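Local structure of ATP-dependent Clp protease adapter protein CLPS1, chloroplastic (Arabidopsis thaliana, 7D34) at residues A[58-61]-A[62-66]. The protein acts as a small adapter of the chloroplast Clp protease system, modulating the activity of ClpC chaperones and probably selecting substrates for degradation. Residues are numbered along the deposited sequence; the frame is centred on the assembly and turned at random.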
ATOM      1  N   ASP A  58     -10.586  10.761 -11.548  1.00 27.10           N
ATOM      2  CA  ASP A  58     -10.988  10.589 -10.157  1.00 29.97           C
ATOM      3  C   ASP A  58      -9.781  10.516  -9.237  1.00 28.00           C
ATOM      4  O   ASP A  58      -9.788  11.098  -8.149  1.00 25.82           O
ATOM      5  CB  ASP A  58     -11.843   9.329 -10.012  1.00 29.41           C
ATOM      6  CG  ASP A  58     -13.168   9.444 -10.739  1.00 32.86           C
ATOM      7  OD1 ASP A  58     -13.141   9.439 -11.984  1.00 31.93           O
ATOM      8  OD2 ASP A  58     -14.225   9.578 -10.087  1.00 35.75           O
ATOM      9  N   ALA A  59      -8.723   9.822  -9.658  1.00 27.48           N
ATOM     10  CA  ALA A  59      -7.532   9.736  -8.823  1.00 28.31           C
ATOM     11  C   ALA A  59      -6.965  11.123  -8.565  1.00 33.02           C
ATOM     12  O   ALA A  59      -6.609  11.458  -7.430  1.00 30.13           O
ATOM     13  CB  ALA A  59      -6.492   8.828  -9.479  1.00 28.48           C
ATOM     14  N   GLU A  60      -6.846  11.930  -9.618  1.00 28.40           N
ATOM     15  CA  GLU A  60      -6.362  13.295  -9.464  1.00 31.87           C
ATOM     16  C   GLU A  60      -7.219  14.074  -8.469  1.00 31.22           C
ATOM     17  O   GLU A  60      -6.687  14.810  -7.632  1.00 28.05           O
ATOM     18  CB  GLU A  60      -6.354  14.005 -10.826  1.00 33.44           C
ATOM     19  CG  GLU A  60      -5.094  13.783 -11.685  1.00 37.77           C
ATOM     20  CD  GLU A  60      -3.806  14.150 -10.947  1.00 40.35           C
ATOM     21  OE1 GLU A  60      -3.833  15.136 -10.176  1.00 43.31           O
ATOM     22  OE2 GLU A  60      -2.763  13.471 -11.130  1.00 41.16           O
ATOM     23  N   GLN A  61      -8.549  13.927  -8.549  1.00 33.22           N
ATOM     24  CA  GLN A  61      -9.449  14.661  -7.664  1.00 31.85           C
ATOM     25  C   GLN A  61      -9.178  14.316  -6.210  1.00 30.09           C
ATOM     26  O   GLN A  61      -8.919  15.193  -5.378  1.00 27.94           O
ATOM     27  CB  GLN A  61     -10.899  14.337  -8.025  1.00 37.79           C
ATOM     28  CG  GLN A  61     -11.899  15.283  -7.406  1.00 38.52           C
ATOM     29  CD  GLN A  61     -13.353  14.840  -7.591  1.00 42.22           C
ATOM     30  OE1 GLN A  61     -13.731  13.718  -7.265  1.00 45.60           O
ATOM     31  NE2 GLN A  61     -14.173  15.737  -8.123  1.00 43.22           N
ATOM     32  N   HIS A  62      -9.174  13.027  -5.912  1.00 25.17           N
ATOM     33  CA  HIS A  62      -8.969  12.573  -4.552  1.00 25.22           C
ATOM     34  C   HIS A  62      -7.591  12.961  -4.037  1.00 25.45           C
ATOM     35  O   HIS A  62      -7.452  13.355  -2.873  1.00 25.34           O
ATOM     36  CB  HIS A  62      -9.137  11.062  -4.532  1.00 28.93           C
ATOM     37  CG  HIS A  62     -10.514  10.618  -4.891  1.00 27.37           C
ATOM     38  ND1 HIS A  62     -11.599  11.461  -4.814  1.00 28.53           N
ATOM     39  CD2 HIS A  62     -10.988   9.426  -5.318  1.00 26.50           C
ATOM     40  CE1 HIS A  62     -12.688  10.803  -5.170  1.00 29.45           C
ATOM     41  NE2 HIS A  62     -12.342   9.568  -5.489  1.00 31.21           N
ATOM     42  N   CYS A  63      -6.560  12.882  -4.890  1.00 28.49           N
ATOM     43  CA  CYS A  63      -5.228  13.316  -4.467  1.00 28.58           C
ATOM     44  C   CYS A  63      -5.244  14.782  -4.056  1.00 29.15           C
ATOM     45  O   CYS A  63      -4.658  15.154  -3.034  1.00 30.02           O
ATOM     46  CB  CYS A  63      -4.197  13.064  -5.581  1.00 30.33           C
ATOM     47  SG  CYS A  63      -2.501  13.757  -5.336  1.00 33.04           S
ATOM     48  N   MET A  64      -5.959  15.615  -4.817  1.00 33.59           N
ATOM     49  CA  MET A  64      -6.052  17.041  -4.518  1.00 36.13           C
ATOM     50  C   MET A  64      -6.845  17.277  -3.237  1.00 35.82           C
ATOM     51  O   MET A  64      -6.480  18.126  -2.416  1.00 37.35           O
ATOM     52  CB  MET A  64      -6.638  17.767  -5.731  1.00 38.97           C
ATOM     53  CG  MET A  64      -5.760  17.588  -6.970  1.00 44.49           C
ATOM     54  SD  MET A  64      -4.347  18.695  -7.055  1.00 49.71           S
ATOM     55  CE  MET A  64      -3.244  17.892  -5.927  1.00 50.65           C
ATOM     56  N   GLN A  65      -7.935  16.535  -3.053  1.00 30.54           N
ATOM     57  CA  GLN A  65      -8.731  16.663  -1.841  1.00 31.93           C
ATOM     58  C   GLN A  65      -7.900  16.309  -0.618  1.00 32.32           C
ATOM     59  O   GLN A  65      -7.924  17.035   0.380  1.00 29.37           O
ATOM     60  CB  GLN A  65      -9.963  15.767  -1.961  1.00 36.44           C
ATOM     61  CG  GLN A  65     -11.064  16.369  -2.840  1.00 38.03           C
ATOM     62  CD  GLN A  65     -12.033  15.310  -3.336  1.00 40.10           C
ATOM     63  OE1 GLN A  65     -11.781  14.104  -3.188  1.00 36.93           O
ATOM     64  NE2 GLN A  65     -13.158  15.749  -3.919  1.00 41.60           N
ATOM     65  N   LEU A  66      -7.093  15.248  -0.713  1.00 30.66           N
ATOM     66  CA  LEU A  66      -6.170  14.893   0.363  1.00 27.21           C
ATOM     67  C   LEU A  66      -5.181  16.024   0.644  1.00 24.26           C
ATOM     68  O   LEU A  66      -5.025  16.470   1.792  1.00 28.78           O
ATOM     69  CB  LEU A  66      -5.428  13.594   0.013  1.00 23.21           C
ATOM     70  CG  LEU A  66      -6.283  12.327  -0.135  1.00 24.39           C
ATOM     71  CD1 LEU A  66      -5.396  11.150  -0.497  1.00 27.77           C
ATOM     72  CD2 LEU A  66      -7.097  12.066   1.117  1.00 31.20           C
TER
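The carbonyl oxygen of Asp58 sits over one face of the His62 imidazole, 3.3 Å above the ring plane and displaced toward the rim. Gln61 meets the same ring obliquely: its OE1 lies 3.7 Å from His62 CE1, and its amide plane is turned 37° from the ring. With CG anti to the carbonyl carbon (chi1 -64°), the ring swings back beside its own backbone N, toward Asp58 O. ND1 of His62 donates to Gln65 OE1 at 3.1 Å, the acceptor displaced 15° out of the ring plane. This geometry is consistent with a proton on ND1, and the bond would limit rotation of the imidazole and of the Gln65 amide. The Gln61 side chain lies across that of Gln65, its CG 3.7 Å from Gln65 NE2. An alanine in place of His62 would probably leave Gln65 OE1 without its donor, remove the ring from Asp58 O and open a gap against Ile28 and Pro29.

Beneath these side chains run the regular i to i+4 hydrogen bonds of an alpha-helix: His62 N, Cys63 N, Met64 N and Gln65 N donate to the carbonyls of Asp58, Ala59, Glu60 and Gln61. The Asp58 oxygen thus accepts the His62 amide at 3.0 Å while facing that residue's ring. On another side of the turn, Met64 CG is pressed close to Glu60 O, at 3.0 Å, a tight contact.

Both segments belong to helix 56-68 of the ClpS fold, which lies against the three-stranded antiparallel sheet. Ala59 and Cys63 rest on Val75 of strand 72-77, Ala59 also reaches Tyr5 and Val7 of strand 5-10, and Leu66 inserts toward Val23, Leu24 and Val27 of helix 17-27, while His62 abuts Ile28 and Pro29 just beyond that helix.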